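PDB 2EAB: alpha-fucosidase, which is the catalytic domain of a larger Bifidobacterium bifidum 1,2-alpha-L-fucosidase and probably releases fucose from glycans by hydrolysis. Local coordinates for residues T282-K285 with S290-T293; Y284-P289 with I445-G450; S647-I650 with F655-A658; I650-F655 with R708-K713. All blocks are in the same frame, centred on the assembly; numbering follows the deposited sequence.

Contact 1 of 4, residues T282-K285 with S290-T293; sequences TDYK and SYRT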
# COMPACT_ATOMS: atom_id res chain seq x y z
N THR A 282 -13.54 -18.49 3.20
CA THR A 282 -12.85 -19.46 4.03
C THR A 282 -13.32 -19.27 5.47
O THR A 282 -14.07 -18.34 5.77
CB THR A 282 -11.31 -19.26 4.01
OG1 THR A 282 -10.96 -18.13 4.80
CG2 THR A 282 -10.78 -19.09 2.59
N ASP A 283 -12.85 -20.15 6.35
CA ASP A 283 -13.05 -19.99 7.79
C ASP A 283 -11.90 -19.24 8.47
O ASP A 283 -11.73 -19.34 9.69
CB ASP A 283 -13.33 -21.34 8.47
CG ASP A 283 -12.13 -22.27 8.47
OD1 ASP A 283 -11.26 -22.15 7.59
OD2 ASP A 283 -12.07 -23.15 9.36
N TYR A 284 -11.10 -18.49 7.70
CA TYR A 284 -10.08 -17.62 8.29
C TYR A 284 -10.72 -16.62 9.24
O TYR A 284 -11.82 -16.13 8.99
CB TYR A 284 -9.33 -16.85 7.20
CG TYR A 284 -8.37 -15.83 7.77
CD1 TYR A 284 -7.10 -16.21 8.19
CD2 TYR A 284 -8.74 -14.49 7.93
CE1 TYR A 284 -6.22 -15.30 8.76
CE2 TYR A 284 -7.87 -13.56 8.49
CZ TYR A 284 -6.61 -13.97 8.90
OH TYR A 284 -5.75 -13.04 9.45
N LYS A 285 -10.02 -16.29 10.33
CA LYS A 285 -10.36 -15.10 11.11
C LYS A 285 -9.07 -14.52 11.64
O LYS A 285 -8.18 -15.25 12.05
CB LYS A 285 -11.32 -15.44 12.25
CG LYS A 285 -11.94 -14.23 12.94
CD LYS A 285 -12.98 -14.66 13.97
CE LYS A 285 -13.52 -13.48 14.79
NZ LYS A 285 -14.19 -12.45 13.95
N SER A 290 -5.78 -18.91 17.15
CA SER A 290 -6.31 -19.98 16.28
C SER A 290 -6.55 -19.57 14.83
O SER A 290 -6.55 -20.42 13.95
CB SER A 290 -7.61 -20.55 16.86
OG SER A 290 -8.69 -19.64 16.69
N TYR A 291 -6.78 -18.28 14.62
CA TYR A 291 -7.03 -17.72 13.28
C TYR A 291 -8.12 -18.43 12.49
O TYR A 291 -8.02 -18.60 11.27
CB TYR A 291 -5.73 -17.61 12.48
CG TYR A 291 -4.77 -16.60 13.07
CD1 TYR A 291 -4.84 -15.26 12.71
CD2 TYR A 291 -3.83 -16.98 14.02
CE1 TYR A 291 -3.97 -14.33 13.27
CE2 TYR A 291 -2.96 -16.06 14.59
CZ TYR A 291 -3.04 -14.73 14.22
OH TYR A 291 -2.17 -13.83 14.80
N ARG A 292 -9.19 -18.83 13.18
CA ARG A 292 -10.36 -19.46 12.55
C ARG A 292 -11.66 -18.92 13.12
O ARG A 292 -11.71 -18.50 14.27
CB ARG A 292 -10.33 -20.98 12.73
CG ARG A 292 -9.13 -21.69 12.11
CD ARG A 292 -9.14 -21.60 10.59
NE ARG A 292 -8.12 -22.45 9.99
CZ ARG A 292 -6.85 -22.09 9.78
NH1 ARG A 292 -6.43 -20.87 10.12
NH2 ARG A 292 -6.01 -22.95 9.23
N THR A 293 -12.72 -18.96 12.31
CA THR A 293 -14.05 -18.55 12.78
C THR A 293 -14.66 -19.57 13.73
O THR A 293 -15.52 -19.21 14.55
CB THR A 293 -15.04 -18.36 11.62
OG1 THR A 293 -15.16 -19.60 10.91
CG2 THR A 293 -14.58 -17.26 10.68
O HOH W 1 -9.90 -24.67 9.40
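Arg292 sets out with CG opposite its own carbonyl carbon and then bends sharply (chi2 -66°), which lays its CD 3.5 Å from OD2 of Asp283. The aspartate has CG tucked between its backbone N and carbonyl carbon, and the two chains cross at a slant with carboxylate and guanidinium planes 64° apart. OD1 of Asp283 lies 4.0 Å from NE of Arg292 and well out of the guanidinium plane: a long salt bridge of charges alone. A water closes the gap, donating to Asp283 OD2 (2.6 Å) and accepting in the guanidinium plane from Arg292 NE (2.9 Å). OD1 itself is held by the backbone N of Leu241. Here the chain leaves strand 273-282 of the large antiparallel sheet in the N-terminal part, and the loop doubles back on itself through one antiparallel bridge, a non-hydrogen-bonded pair of Tyr284 and Arg292. It is flanked by Thr293 N to Asp283 O, 2.8 Å, and by a weak bond from Lys285 N to Tyr291 O. Arg292 NH1 reaches that same Tyr291 O from above the carbonyl plane, at 3.0 Å. With an alanine at Arg292, the Asp283 carboxylate would probably lose its counter-charge and Tyr291 O its stronger donor. The two tyrosine side chains run alongside with the same heading; Tyr284 OH, bonded to Ala489 O, meets the Tyr291 ring at its edge, 4.0 Å from CD1.

Contact 2 of 4, residues Y284-P289 with I445-G450; sequences YKQKYP and IEYVEG. With EDO (1,2-ethanediol), chain H.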
# COMPACT_ATOMS: atom_id res chain seq x y z
N TYR A 284 -11.10 -18.49 7.70
CA TYR A 284 -10.08 -17.62 8.29
C TYR A 284 -10.72 -16.62 9.24
O TYR A 284 -11.82 -16.13 8.99
CB TYR A 284 -9.33 -16.85 7.20
CG TYR A 284 -8.37 -15.83 7.77
CD1 TYR A 284 -7.10 -16.21 8.19
CD2 TYR A 284 -8.74 -14.49 7.93
CE1 TYR A 284 -6.22 -15.30 8.76
CE2 TYR A 284 -7.87 -13.56 8.49
CZ TYR A 284 -6.61 -13.97 8.90
OH TYR A 284 -5.75 -13.04 9.45
N LYS A 285 -10.02 -16.29 10.33
CA LYS A 285 -10.36 -15.10 11.11
C LYS A 285 -9.07 -14.52 11.64
O LYS A 285 -8.18 -15.25 12.05
CB LYS A 285 -11.32 -15.44 12.25
CG LYS A 285 -11.94 -14.23 12.94
CD LYS A 285 -12.98 -14.66 13.97
CE LYS A 285 -13.52 -13.48 14.79
NZ LYS A 285 -14.19 -12.45 13.95
N GLN A 286 -8.98 -13.19 11.66
CA GLN A 286 -7.82 -12.54 12.25
C GLN A 286 -8.04 -12.49 13.75
O GLN A 286 -8.52 -11.48 14.31
CB GLN A 286 -7.58 -11.15 11.65
CG GLN A 286 -6.22 -10.59 12.07
CD GLN A 286 -5.86 -9.28 11.39
OE1 GLN A 286 -6.70 -8.62 10.78
NE2 GLN A 286 -4.60 -8.91 11.51
N LYS A 287 -7.71 -13.60 14.40
CA LYS A 287 -7.99 -13.83 15.81
C LYS A 287 -6.90 -14.73 16.36
O LYS A 287 -6.85 -15.92 16.06
CB LYS A 287 -9.37 -14.50 15.98
CG LYS A 287 -9.78 -14.72 17.43
CD LYS A 287 -11.21 -15.22 17.58
CE LYS A 287 -11.26 -16.68 18.00
NZ LYS A 287 -12.57 -17.02 18.64
N TYR A 288 -6.01 -14.15 17.16
CA TYR A 288 -4.89 -14.88 17.75
C TYR A 288 -5.41 -15.72 18.92
O TYR A 288 -6.20 -15.21 19.71
CB TYR A 288 -3.83 -13.89 18.24
CG TYR A 288 -2.66 -14.55 18.93
CD1 TYR A 288 -1.56 -15.00 18.20
CD2 TYR A 288 -2.66 -14.74 20.31
CE1 TYR A 288 -0.49 -15.62 18.82
CE2 TYR A 288 -1.60 -15.35 20.95
CZ TYR A 288 -0.52 -15.78 20.20
OH TYR A 288 0.52 -16.40 20.86
N PRO A 289 -4.93 -16.97 19.08
CA PRO A 289 -3.95 -17.70 18.28
C PRO A 289 -4.47 -18.66 17.21
O PRO A 289 -3.67 -19.19 16.45
CB PRO A 289 -3.20 -18.51 19.34
CG PRO A 289 -4.30 -18.88 20.30
CD PRO A 289 -5.29 -17.73 20.30
N ILE A 445 -5.23 -0.67 9.70
CA ILE A 445 -5.27 -0.39 11.13
C ILE A 445 -5.56 -1.67 11.91
O ILE A 445 -4.87 -1.98 12.88
CB ILE A 445 -6.30 0.71 11.49
CG1 ILE A 445 -6.06 1.97 10.66
CG2 ILE A 445 -6.23 1.03 12.99
CD1 ILE A 445 -7.10 3.06 10.85
N GLU A 446 -6.57 -2.42 11.46
CA GLU A 446 -6.89 -3.69 12.09
C GLU A 446 -5.73 -4.69 12.00
O GLU A 446 -5.48 -5.44 12.95
CB GLU A 446 -8.16 -4.29 11.51
CG GLU A 446 -8.61 -5.53 12.29
CD GLU A 446 -9.83 -6.23 11.74
OE1 GLU A 446 -10.57 -5.64 10.94
OE2 GLU A 446 -10.05 -7.40 12.13
N TYR A 447 -5.01 -4.69 10.89
CA TYR A 447 -3.86 -5.58 10.71
C TYR A 447 -2.76 -5.27 11.71
O TYR A 447 -2.16 -6.18 12.30
CB TYR A 447 -3.32 -5.46 9.28
CG TYR A 447 -2.23 -6.45 8.98
CD1 TYR A 447 -2.53 -7.78 8.68
CD2 TYR A 447 -0.89 -6.07 9.01
CE1 TYR A 447 -1.53 -8.70 8.42
CE2 TYR A 447 0.12 -6.99 8.76
CZ TYR A 447 -0.21 -8.30 8.45
OH TYR A 447 0.81 -9.20 8.21
N VAL A 448 -2.48 -3.98 11.91
CA VAL A 448 -1.42 -3.58 12.83
C VAL A 448 -1.86 -3.88 14.27
O VAL A 448 -1.07 -4.39 15.06
CB VAL A 448 -1.01 -2.11 12.60
CG1 VAL A 448 0.02 -1.67 13.64
CG2 VAL A 448 -0.43 -1.95 11.20
N GLU A 449 -3.13 -3.62 14.59
CA GLU A 449 -3.68 -4.08 15.87
C GLU A 449 -3.52 -5.59 16.01
O GLU A 449 -3.20 -6.09 17.10
CB GLU A 449 -5.15 -3.67 16.02
CG GLU A 449 -5.33 -2.17 16.19
CD GLU A 449 -6.77 -1.70 16.11
OE1 GLU A 449 -7.58 -2.31 15.37
OE2 GLU A 449 -7.09 -0.68 16.76
N GLY A 450 -3.69 -6.30 14.90
CA GLY A 450 -3.53 -7.75 14.85
C GLY A 450 -2.12 -8.24 15.09
O GLY A 450 -1.91 -9.41 15.41
C1 EDO H . -4.88 -11.09 15.84
O1 EDO H . -3.92 -10.69 16.84
C2 EDO H . -6.37 -10.87 16.30
O2 EDO H . -6.50 -11.46 17.59
O HOH W 2 -1.98 -9.03 11.97
O HOH W 3 -8.75 -8.70 14.13
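Van der Waals contact is the direct part of this meeting, and Gln286 makes it against Tyr447, Gly450 and Glu446. With CG anti to the backbone N (chi1 -169°) and the rest of the chain extended, the amide reaches the helix surface, where NE2 lies 3.5 Å from CA of Tyr447 and 3.7 Å from CA of Gly450. Glycine suits that place because a beta carbon there would run into NE2. The Gln286 and Glu446 side chains run antiparallel alongside one another, the amide and carboxylate planes 21° apart, and OE1 of the glutamine stays 3.8 Å from OE2 of the glutamate. Gln286 also centres an inverse gamma turn; the contact joins this loop, leaving the N-terminal sheet, to helix 442-450 of the catalytic domain, an (alpha/alpha)6 barrel in this family. Polar bonding across it runs through water. One molecule accepts weakly from Gln286 NE2 and donates to Tyr447 O (2.9 Å), sitting over one face of the Tyr447 ring; a second donates both to Gln286 O (2.8 Å) and to Glu446 OE2 (2.7 Å). The last link is an ethanediol, probably from the crystallisation liquor, accepting from Tyr288 N at O2 and donating from O1 to Gly450 O. The Tyr447 hydroxyl bonds Thr488 O, and the side chains of Tyr447 and Leu393, a calcium-site residue, come within about 4 Å.

Contact 3 of 4, residues S647-I650 with F655-A658; sequences SGQI and FEGA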
# COMPACT_ATOMS: atom_id res chain seq x y z
N SER A 647 30.56 15.31 2.49
CA SER A 647 30.21 15.47 1.08
C SER A 647 28.92 16.27 0.94
O SER A 647 28.35 16.36 -0.15
CB SER A 647 30.08 14.12 0.39
OG SER A 647 31.22 13.30 0.61
N GLY A 648 28.46 16.85 2.05
CA GLY A 648 27.18 17.58 2.08
C GLY A 648 25.97 16.66 2.00
O GLY A 648 24.88 17.11 1.64
N GLN A 649 26.17 15.39 2.35
CA GLN A 649 25.14 14.35 2.25
C GLN A 649 24.49 14.08 3.61
O GLN A 649 25.08 14.35 4.65
CB GLN A 649 25.78 13.06 1.71
CG GLN A 649 26.46 12.14 2.77
CD GLN A 649 27.81 12.64 3.31
OE1 GLN A 649 28.22 13.78 3.09
NE2 GLN A 649 28.50 11.76 4.02
N ILE A 650 23.28 13.54 3.59
CA ILE A 650 22.70 12.95 4.80
C ILE A 650 23.47 11.67 5.10
O ILE A 650 23.52 10.77 4.27
CB ILE A 650 21.20 12.60 4.62
CG1 ILE A 650 20.37 13.83 4.23
CG2 ILE A 650 20.65 11.91 5.87
CD1 ILE A 650 20.18 14.87 5.33
N PHE A 655 29.04 6.65 11.91
CA PHE A 655 30.50 6.67 11.75
C PHE A 655 30.97 7.24 10.41
O PHE A 655 32.18 7.31 10.15
CB PHE A 655 31.14 5.30 12.05
CG PHE A 655 30.61 4.13 11.24
CD1 PHE A 655 30.35 4.24 9.87
CD2 PHE A 655 30.44 2.89 11.85
CE1 PHE A 655 29.88 3.14 9.14
CE2 PHE A 655 29.98 1.79 11.13
CZ PHE A 655 29.70 1.92 9.77
N GLU A 656 30.03 7.65 9.56
CA GLU A 656 30.33 8.15 8.23
C GLU A 656 30.98 9.53 8.26
O GLU A 656 30.68 10.36 9.11
CB GLU A 656 29.02 8.20 7.43
CG GLU A 656 29.12 8.60 5.97
CD GLU A 656 27.79 8.47 5.25
OE1 GLU A 656 27.54 9.24 4.30
OE2 GLU A 656 26.99 7.59 5.65
N GLY A 657 31.90 9.77 7.32
CA GLY A 657 32.49 11.09 7.11
C GLY A 657 32.02 11.61 5.77
O GLY A 657 30.90 12.11 5.65
N ALA A 658 32.88 11.48 4.76
CA ALA A 658 32.47 11.69 3.38
C ALA A 658 31.57 10.53 2.95
O ALA A 658 31.52 9.49 3.62
CB ALA A 658 33.68 11.79 2.48
O HOH W 4 25.12 8.88 3.10
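Both amide hydrogens of Gln649 NE2 are spent on the facing segment: one goes to Glu656 OE1 at 2.7 Å, almost straight (175° at the hydrogen), the other to Gly657 O at 2.9 Å. The two segments are neighbouring passes of the long irregular loop between helices 632-639 and 697-711 of the catalytic domain, and with no regular strand pairing between them, a side-chain amide makes the direct hydrogen bonds, beside a backbone bond of Gly657 with Asp646. Gln649 suits the task because its flat end both gives and takes: the two acceptors lie close to the amide plane, while its own OE1 receives Ser647 N at 2.9 Å. A bend at chi2 (-74°) folds the chain back; the two acceptors at NE2 and the donor at OE1 then fix which way round the amide lies. Replacing Gln649 by a leucine would probably leave Glu656 OE1, Gly657 O and Ser647 N each short of a partner. Glu656, extended, comes from the opposite direction and meets NE2 on the anti side of OE1. Its other oxygen, OE2, takes the backbone N of Glu652, so this buried carboxylate is met by donors at both oxygens, which would be likely to favour its charged form. Nearby, Ser647 OG bonds Leu659 N and touches Ala658 CB at 3.4 Å. One water donates both to Glu656 OE1 and to Ile650 O, each at 2.7 Å.

Contact 4 of 4, residues I650-F655 with R708-K713; sequences IKEWYF and RYRCFK
Glu652 and Arg710 carry this contact by themselves, and its close part is one charged hydrogen bond. Arg710 NH2 gives a hydrogen to Glu652 OE1 at 2.9 Å, nearly straight (169° at the hydrogen), on the syn side of the carboxylate though tilted out of its plane. The oxygen meets the guanidinium at its edge, and the planes of the two groups stand 26° apart. The glutamate reaches across with an extended chain, CG anti to the backbone N, and its CG rests 3.7 Å above one face of the Trp653 ring. The arginine gets there by a crooked path, bent at chi2 and again at chi3 (137°), its long chain crossing that of Glu652 at about a right angle. Around this pair the fit is looser, and water fills in. One molecule donates to Glu652 OE1 (2.7 Å) and accepts from Arg710 NH1 (2.9 Å); another donates to Glu652 OE2 (2.8 Å) and takes only a weak bond from NH2, both lying in the guanidinium plane. A buried carboxylate and guanidinium suit each other here because each compensates the other's charge and has further hydrogen-bonding capacity, which neighbours take up: Ser565 OG meets Glu652 OE2, Gln568 NE2 meets OE1, and Arg710 NE gives to His679 O. The salt bridge ties the irregular loop 650-655 to the last turn of helix 697-711, just before the short strand 712-713. On the loop side the backbone of Glu652 bonds to Thr577 at the start of helix 577-596, and Trp653 packs on strand 572-574.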
# COMPACT_ATOMS: atom_id res chain seq x y z
N ILE A 650 23.28 13.54 3.59
CA ILE A 650 22.70 12.95 4.80
C ILE A 650 23.47 11.67 5.10
O ILE A 650 23.52 10.77 4.27
CB ILE A 650 21.20 12.60 4.62
CG1 ILE A 650 20.37 13.83 4.23
CG2 ILE A 650 20.65 11.91 5.87
CD1 ILE A 650 20.18 14.87 5.33
N LYS A 651 24.09 11.59 6.28
CA LYS A 651 24.82 10.37 6.65
C LYS A 651 23.86 9.19 6.76
O LYS A 651 22.75 9.33 7.29
CB LYS A 651 25.55 10.55 7.98
CG LYS A 651 26.71 11.52 7.95
CD LYS A 651 27.44 11.53 9.28
CE LYS A 651 28.46 12.66 9.32
NZ LYS A 651 29.27 12.63 10.56
N GLU A 652 24.30 8.04 6.28
CA GLU A 652 23.54 6.80 6.41
C GLU A 652 23.92 6.06 7.70
O GLU A 652 23.08 5.39 8.31
CB GLU A 652 23.71 5.94 5.15
CG GLU A 652 22.92 4.62 5.18
CD GLU A 652 22.69 3.99 3.81
OE1 GLU A 652 23.21 4.49 2.79
OE2 GLU A 652 21.99 2.95 3.77
N TRP A 653 25.18 6.22 8.11
CA TRP A 653 25.69 5.67 9.37
C TRP A 653 26.35 6.77 10.18
O TRP A 653 26.92 7.70 9.61
CB TRP A 653 26.71 4.56 9.12
CG TRP A 653 26.15 3.42 8.34
CD1 TRP A 653 25.48 2.33 8.83
CD2 TRP A 653 26.20 3.26 6.92
NE1 TRP A 653 25.11 1.50 7.79
CE2 TRP A 653 25.55 2.05 6.61
CE3 TRP A 653 26.75 4.02 5.88
CZ2 TRP A 653 25.42 1.58 5.30
CZ3 TRP A 653 26.62 3.56 4.58
CH2 TRP A 653 25.97 2.35 4.30
N TYR A 654 26.31 6.65 11.50
CA TYR A 654 26.87 7.69 12.36
C TYR A 654 28.40 7.72 12.39
O TYR A 654 28.98 8.72 12.82
CB TYR A 654 26.23 7.67 13.76
CG TYR A 654 24.75 7.93 13.64
CD1 TYR A 654 24.29 9.14 13.12
CD2 TYR A 654 23.81 6.94 13.96
CE1 TYR A 654 22.93 9.38 12.95
CE2 TYR A 654 22.45 7.17 13.79
CZ TYR A 654 22.02 8.39 13.28
OH TYR A 654 20.67 8.60 13.11
N PHE A 655 29.04 6.65 11.91
CA PHE A 655 30.50 6.67 11.75
C PHE A 655 30.97 7.24 10.41
O PHE A 655 32.18 7.31 10.15
CB PHE A 655 31.14 5.30 12.05
CG PHE A 655 30.61 4.13 11.24
CD1 PHE A 655 30.35 4.24 9.87
CD2 PHE A 655 30.44 2.89 11.85
CE1 PHE A 655 29.88 3.14 9.14
CE2 PHE A 655 29.98 1.79 11.13
CZ PHE A 655 29.70 1.92 9.77
N ARG A 708 20.76 12.89 -5.40
CA ARG A 708 21.48 13.01 -6.67
C ARG A 708 22.50 11.88 -6.83
O ARG A 708 22.56 11.26 -7.90
CB ARG A 708 22.15 14.37 -6.82
CG ARG A 708 21.18 15.52 -7.11
CD ARG A 708 21.89 16.77 -7.60
NE ARG A 708 22.99 17.19 -6.72
CZ ARG A 708 22.86 17.98 -5.66
NH1 ARG A 708 21.67 18.47 -5.32
NH2 ARG A 708 23.93 18.29 -4.94
N TYR A 709 23.28 11.60 -5.79
CA TYR A 709 24.23 10.50 -5.85
C TYR A 709 23.53 9.16 -6.08
O TYR A 709 24.02 8.33 -6.85
CB TYR A 709 25.07 10.43 -4.58
CG TYR A 709 26.22 11.40 -4.52
CD1 TYR A 709 27.33 11.26 -5.36
CD2 TYR A 709 26.23 12.45 -3.60
CE1 TYR A 709 28.40 12.15 -5.30
CE2 TYR A 709 27.29 13.34 -3.53
CZ TYR A 709 28.38 13.19 -4.38
OH TYR A 709 29.43 14.07 -4.31
N ARG A 710 22.40 8.94 -5.42
CA ARG A 710 21.69 7.67 -5.56
C ARG A 710 20.99 7.49 -6.91
O ARG A 710 20.89 6.36 -7.40
CB ARG A 710 20.68 7.48 -4.43
CG ARG A 710 20.61 6.05 -3.91
CD ARG A 710 21.84 5.70 -3.06
NE ARG A 710 21.46 4.97 -1.85
CZ ARG A 710 22.07 5.10 -0.67
NH1 ARG A 710 23.10 5.93 -0.52
NH2 ARG A 710 21.63 4.40 0.37
N CYS A 711 20.52 8.58 -7.50
CA CYS A 711 19.56 8.52 -8.61
C CYS A 711 20.14 8.81 -9.99
O CYS A 711 19.47 8.59 -11.00
CB CYS A 711 18.38 9.46 -8.35
SG CYS A 711 17.36 8.97 -6.94
N PHE A 712 21.37 9.31 -10.03
CA PHE A 712 22.03 9.70 -11.27
C PHE A 712 23.29 8.87 -11.53
O PHE A 712 24.01 8.49 -10.61
CB PHE A 712 22.41 11.18 -11.23
CG PHE A 712 21.25 12.12 -11.40
CD1 PHE A 712 21.00 12.72 -12.62
CD2 PHE A 712 20.41 12.42 -10.32
CE1 PHE A 712 19.93 13.60 -12.79
CE2 PHE A 712 19.33 13.30 -10.48
CZ PHE A 712 19.09 13.88 -11.72
N LYS A 713 23.54 8.59 -12.81
CA LYS A 713 24.83 8.08 -13.26
C LYS A 713 25.39 9.20 -14.11
O LYS A 713 24.89 9.47 -15.21
CB LYS A 713 24.67 6.79 -14.07
CG LYS A 713 25.99 6.15 -14.50
CD LYS A 713 25.77 4.91 -15.36
CE LYS A 713 25.55 3.66 -14.51
NZ LYS A 713 25.45 2.43 -15.36
O HOH W 5 20.00 2.35 1.96
O HOH W 6 24.84 6.37 1.79

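Followed from the N terminus, the chain first closes contact 1, a small loop after strand 273-282 whose ends pair across four intervening residues. Contact 2 leaves from inside that loop, sharing Tyr284 and Lys285, and so crosses contact 1 in sequence; it joins the loop leaving the N-terminal sheet to helix 442-450 of the catalytic barrel. About 42 Å from contact 2, centre to centre, lies contact 3, another short closure, within the loop before helix 697-711. From inside it contact 4 reaches onward to the end of that helix, again crossing the shorter contact. Contacts 3 and 4 share Ile650 and Phe655 and touch where Lys651 NZ meets Glu656 O.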